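Local structure of D-alanyl-D-alanine carboxypeptidase (Vibrio cholerae, 5TR7) at residues A123-S127 / L128-N132; G157-L160 / I161-P165. The protein probably removes the terminal D-alanine from the peptide side chains of cell-wall precursors, as a penicillin-binding serine carboxypeptidase of the S11 family. All blocks are in the same frame, centred on the assembly; numbering follows the deposited sequence.

Interactions 1 and 2 illustrate two ways for a helix to finish, and the two ends meet in space. Residues 123-132 close helix 114-127 with a Schellman motif, while residues 157-165 span the end of helix 150-163, which breaks at Val164 and restarts as helix 165-168. Their centres lie 14 Å apart, and Leu128 joins them: its CD2 packs 3.8 Å from Ala159 CB. Both border helix 37-50, which carries the predicted proton acceptor Lys38. Leu160 comes nearer the predicted active site, its side chain about 7 Å from that of Lys201, a predicted substrate-binding residue, whereas Met130 remains about 12 Å from Lys201 and Lys38.

Interaction 1: A123-S127 / L128-N132; sequences AWASS and LGMKN
Met130 folds its thioether back over Ala125, a buried alanine of the last turn, with SD 4.1 Å from Ala125 CB. Its CG lies anti to the carbonyl carbon (chi1 -57°), and the first part of the chain runs past the carbonyl oxygen of Ala125 before the bend at chi3 turns the terminal methyl aside. The same residue also returns by its backbone: Met130 N donates to Ala125 O at 3.1 Å, a fairly straight bond (156°). Inside that loop, Gly129 N reaches Ser126 O at 3.0 Å, approaching from above the carbonyl plane.

Two donors grip the carbonyl oxygen of Trp124. Leu128 N meets it nearly head-on, 2.9 Å away, although the bond is bent at its hydrogen. Ser127 OG comes in from the flank of the C=O, 3.0 Å away, its hydroxyl placed between the backbone N and the carbonyl carbon (chi1 76°) and thereby folded back on its own helix. Leu128 lays its branch point beside this oxygen as well, with CG 3.3 Å from Trp124 O, while its methyl groups extend toward helix 150-163. On the helix 37-50 side, Tyr43 meets the Trp124 ring edge-to-face, and Met40 packs on both Ala125 and Met130.

Gly129 has positive phi, a conformation that glycine, having no CB, adopts without crowding the carbonyl oxygen of Leu128. That glycine and the two bonds back to Ala125 and Ser126 make a Schellman motif, closing helix 114-127 as the chain enters the loop toward helix 150-163.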
# COMPACT_ATOMS: atom_id res chain seq x y z
N ALA A 123 13.12 7.22 7.10
CA ALA A 123 13.01 8.34 8.06
C ALA A 123 11.51 8.52 8.36
O ALA A 123 11.10 8.67 9.51
CB ALA A 123 13.60 9.62 7.51
N TRP A 124 10.66 8.44 7.33
CA TRP A 124 9.21 8.55 7.63
C TRP A 124 8.69 7.38 8.45
O TRP A 124 7.88 7.58 9.38
CB TRP A 124 8.37 8.73 6.40
CG TRP A 124 8.35 10.14 5.89
CD1 TRP A 124 9.00 10.63 4.81
CD2 TRP A 124 7.63 11.26 6.46
NE1 TRP A 124 8.77 11.96 4.68
CE2 TRP A 124 7.88 12.36 5.64
CE3 TRP A 124 6.80 11.43 7.58
CZ2 TRP A 124 7.35 13.65 5.91
CZ3 TRP A 124 6.25 12.71 7.83
CH2 TRP A 124 6.54 13.78 7.00
N ALA A 125 9.16 6.18 8.15
CA ALA A 125 8.72 4.99 8.88
C ALA A 125 9.04 5.18 10.36
O ALA A 125 8.23 4.91 11.26
CB ALA A 125 9.44 3.76 8.34
N SER A 126 10.22 5.71 10.61
CA SER A 126 10.60 5.93 11.99
C SER A 126 9.70 6.98 12.69
O SER A 126 9.22 6.77 13.79
CB SER A 126 12.04 6.39 12.03
OG SER A 126 12.38 6.50 13.32
N SER A 127 9.43 8.10 12.04
CA SER A 127 8.63 9.13 12.65
C SER A 127 7.17 8.68 12.79
O SER A 127 6.40 9.30 13.51
CB SER A 127 8.80 10.41 11.84
OG SER A 127 8.06 10.32 10.67
N LEU A 128 6.76 7.65 12.06
CA LEU A 128 5.42 7.13 12.22
C LEU A 128 5.36 6.05 13.31
O LEU A 128 4.28 5.60 13.57
CB LEU A 128 4.90 6.55 10.93
CG LEU A 128 4.65 7.51 9.76
CD1 LEU A 128 4.29 6.81 8.47
CD2 LEU A 128 3.65 8.61 10.08
N GLY A 129 6.47 5.62 13.93
CA GLY A 129 6.38 4.56 14.96
C GLY A 129 6.40 3.12 14.42
O GLY A 129 6.06 2.17 15.09
N MET A 130 6.88 2.97 13.20
CA MET A 130 7.06 1.66 12.58
C MET A 130 8.46 1.16 13.01
O MET A 130 9.35 0.99 12.20
CB MET A 130 6.93 1.78 11.06
CG MET A 130 5.58 2.40 10.64
SD MET A 130 5.52 2.72 8.90
CE MET A 130 5.69 1.11 8.12
N LYS A 131 8.60 0.83 14.27
CA LYS A 131 9.89 0.41 14.84
C LYS A 131 10.38 -0.97 14.39
O LYS A 131 11.52 -1.29 14.62
CB LYS A 131 9.78 0.47 16.35
CG LYS A 131 9.17 1.79 16.83
CD LYS A 131 9.37 1.99 18.31
CE LYS A 131 8.64 0.90 19.09
NZ LYS A 131 8.78 1.09 20.57
N ASN A 132 9.53 -1.76 13.73
CA ASN A 132 9.94 -3.07 13.23
C ASN A 132 9.84 -3.16 11.72
O ASN A 132 9.54 -4.20 11.16
CB ASN A 132 9.11 -4.15 13.91
CG ASN A 132 9.48 -4.34 15.37
OD1 ASN A 132 10.61 -4.20 15.80
ND2 ASN A 132 8.51 -4.77 16.12

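Interaction 2: G157-L160 / I161-P165; sequences GQAL and IRDVP
Ala159 lies beneath the guanidinium of Arg162, its CA 4.1 Å from the plane and over the centre of one face. Four backbone bonds hold this turn, each from a donor four residues on. The first, Ile161 N to Gly157 O, is long at 3.3 Å but straight. Arg162 N to Gln158 O (2.8 Å) and Asp163 N to Ala159 O (2.7 Å) are short. The last, Val164 N to Leu160 O at 3.2 Å, is the most bent of the four and enters above the carbonyl plane as the chain leaves helical geometry.

The charged contact belongs to adjacent residues: Arg162 NH1 forms a salt bridge with Asp163 OD2 at 2.8 Å, meeting the carboxylate on its syn side, 27° out of plane. A weaker bond to OD1 accompanies it. The Arg162 chain leaves with CG opposite the backbone N (chi1 -174°), then bends at chi2 and chi3, which brings the guanidinium back over Ala159 and within range of the carboxylate. Asp163 OD2 also bonds to Tyr43 OH, so a second partner helps to fix its position. The Gln158 amide stands at 48° to the guanidinium, with OE1 3.8 Å from Arg162 NH2, while its NE2 is engaged by the carbonyl of Tyr16.

Apolar packing occupies another side of the turn, where Leu160 CD2 meets Val164 CG2 at 3.8 Å.

Within the domain, Leu160 packs on Met39, Ser42 and Tyr43 of helix 37-50. Tyr16, just after strand 10-15, borders Ile161 and Arg162, and Val164 provides the N-cap position from which helix 165-168 begins.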
# COMPACT_ATOMS: atom_id res chain seq x y z
N GLY A 157 -1.08 2.36 7.02
CA GLY A 157 -2.39 2.56 6.37
C GLY A 157 -3.11 3.73 7.06
O GLY A 157 -3.69 4.59 6.40
N GLN A 158 -3.11 3.71 8.40
CA GLN A 158 -3.74 4.75 9.19
C GLN A 158 -3.13 6.13 8.86
O GLN A 158 -3.86 7.12 8.69
CB GLN A 158 -3.55 4.46 10.70
CG GLN A 158 -4.09 5.54 11.65
CD GLN A 158 -3.67 5.35 13.10
OE1 GLN A 158 -2.54 5.05 13.41
NE2 GLN A 158 -4.63 5.43 13.97
N ALA A 159 -1.80 6.18 8.78
CA ALA A 159 -1.10 7.44 8.46
C ALA A 159 -1.43 7.97 7.09
O ALA A 159 -1.43 9.19 6.88
CB ALA A 159 0.41 7.24 8.56
N LEU A 160 -1.65 7.06 6.14
CA LEU A 160 -2.03 7.48 4.80
C LEU A 160 -3.35 8.24 4.83
O LEU A 160 -3.50 9.30 4.22
CB LEU A 160 -2.19 6.30 3.83
CG LEU A 160 -0.99 5.70 3.14
CD1 LEU A 160 -1.36 4.33 2.53
CD2 LEU A 160 -0.37 6.67 2.14
N ILE A 161 -4.33 7.66 5.49
CA ILE A 161 -5.65 8.30 5.62
C ILE A 161 -5.56 9.55 6.43
O ILE A 161 -6.13 10.56 6.14
CB ILE A 161 -6.55 7.33 6.35
CG1 ILE A 161 -6.72 6.06 5.52
CG2 ILE A 161 -7.85 8.00 6.74
CD1 ILE A 161 -7.38 4.92 6.30
N ARG A 162 -4.76 9.50 7.48
CA ARG A 162 -4.67 10.66 8.38
C ARG A 162 -3.89 11.83 7.90
O ARG A 162 -4.28 12.98 8.17
CB ARG A 162 -3.99 10.21 9.69
CG ARG A 162 -3.91 11.22 10.80
CD ARG A 162 -2.50 11.18 11.36
NE ARG A 162 -2.15 9.98 12.04
CZ ARG A 162 -0.93 9.45 12.17
NH1 ARG A 162 0.18 9.84 11.54
NH2 ARG A 162 -0.83 8.37 12.87
N ASP A 163 -2.74 11.57 7.30
CA ASP A 163 -1.76 12.69 6.99
C ASP A 163 -1.75 13.09 5.54
O ASP A 163 -1.47 14.23 5.26
CB ASP A 163 -0.33 12.25 7.34
CG ASP A 163 -0.15 11.78 8.77
OD1 ASP A 163 -0.86 12.28 9.62
OD2 ASP A 163 0.84 11.04 9.07
N VAL A 164 -2.05 12.15 4.63
CA VAL A 164 -2.08 12.46 3.16
C VAL A 164 -3.43 12.08 2.48
O VAL A 164 -3.49 11.22 1.58
CB VAL A 164 -0.87 11.86 2.47
CG1 VAL A 164 0.43 12.58 2.97
CG2 VAL A 164 -0.79 10.37 2.70
N PRO A 165 -4.51 12.74 2.91
CA PRO A 165 -5.89 12.38 2.38
C PRO A 165 -6.03 12.40 0.84
O PRO A 165 -6.64 11.54 0.27
CB PRO A 165 -6.85 13.33 3.11
CG PRO A 165 -5.93 14.44 3.76
CD PRO A 165 -4.50 13.88 3.87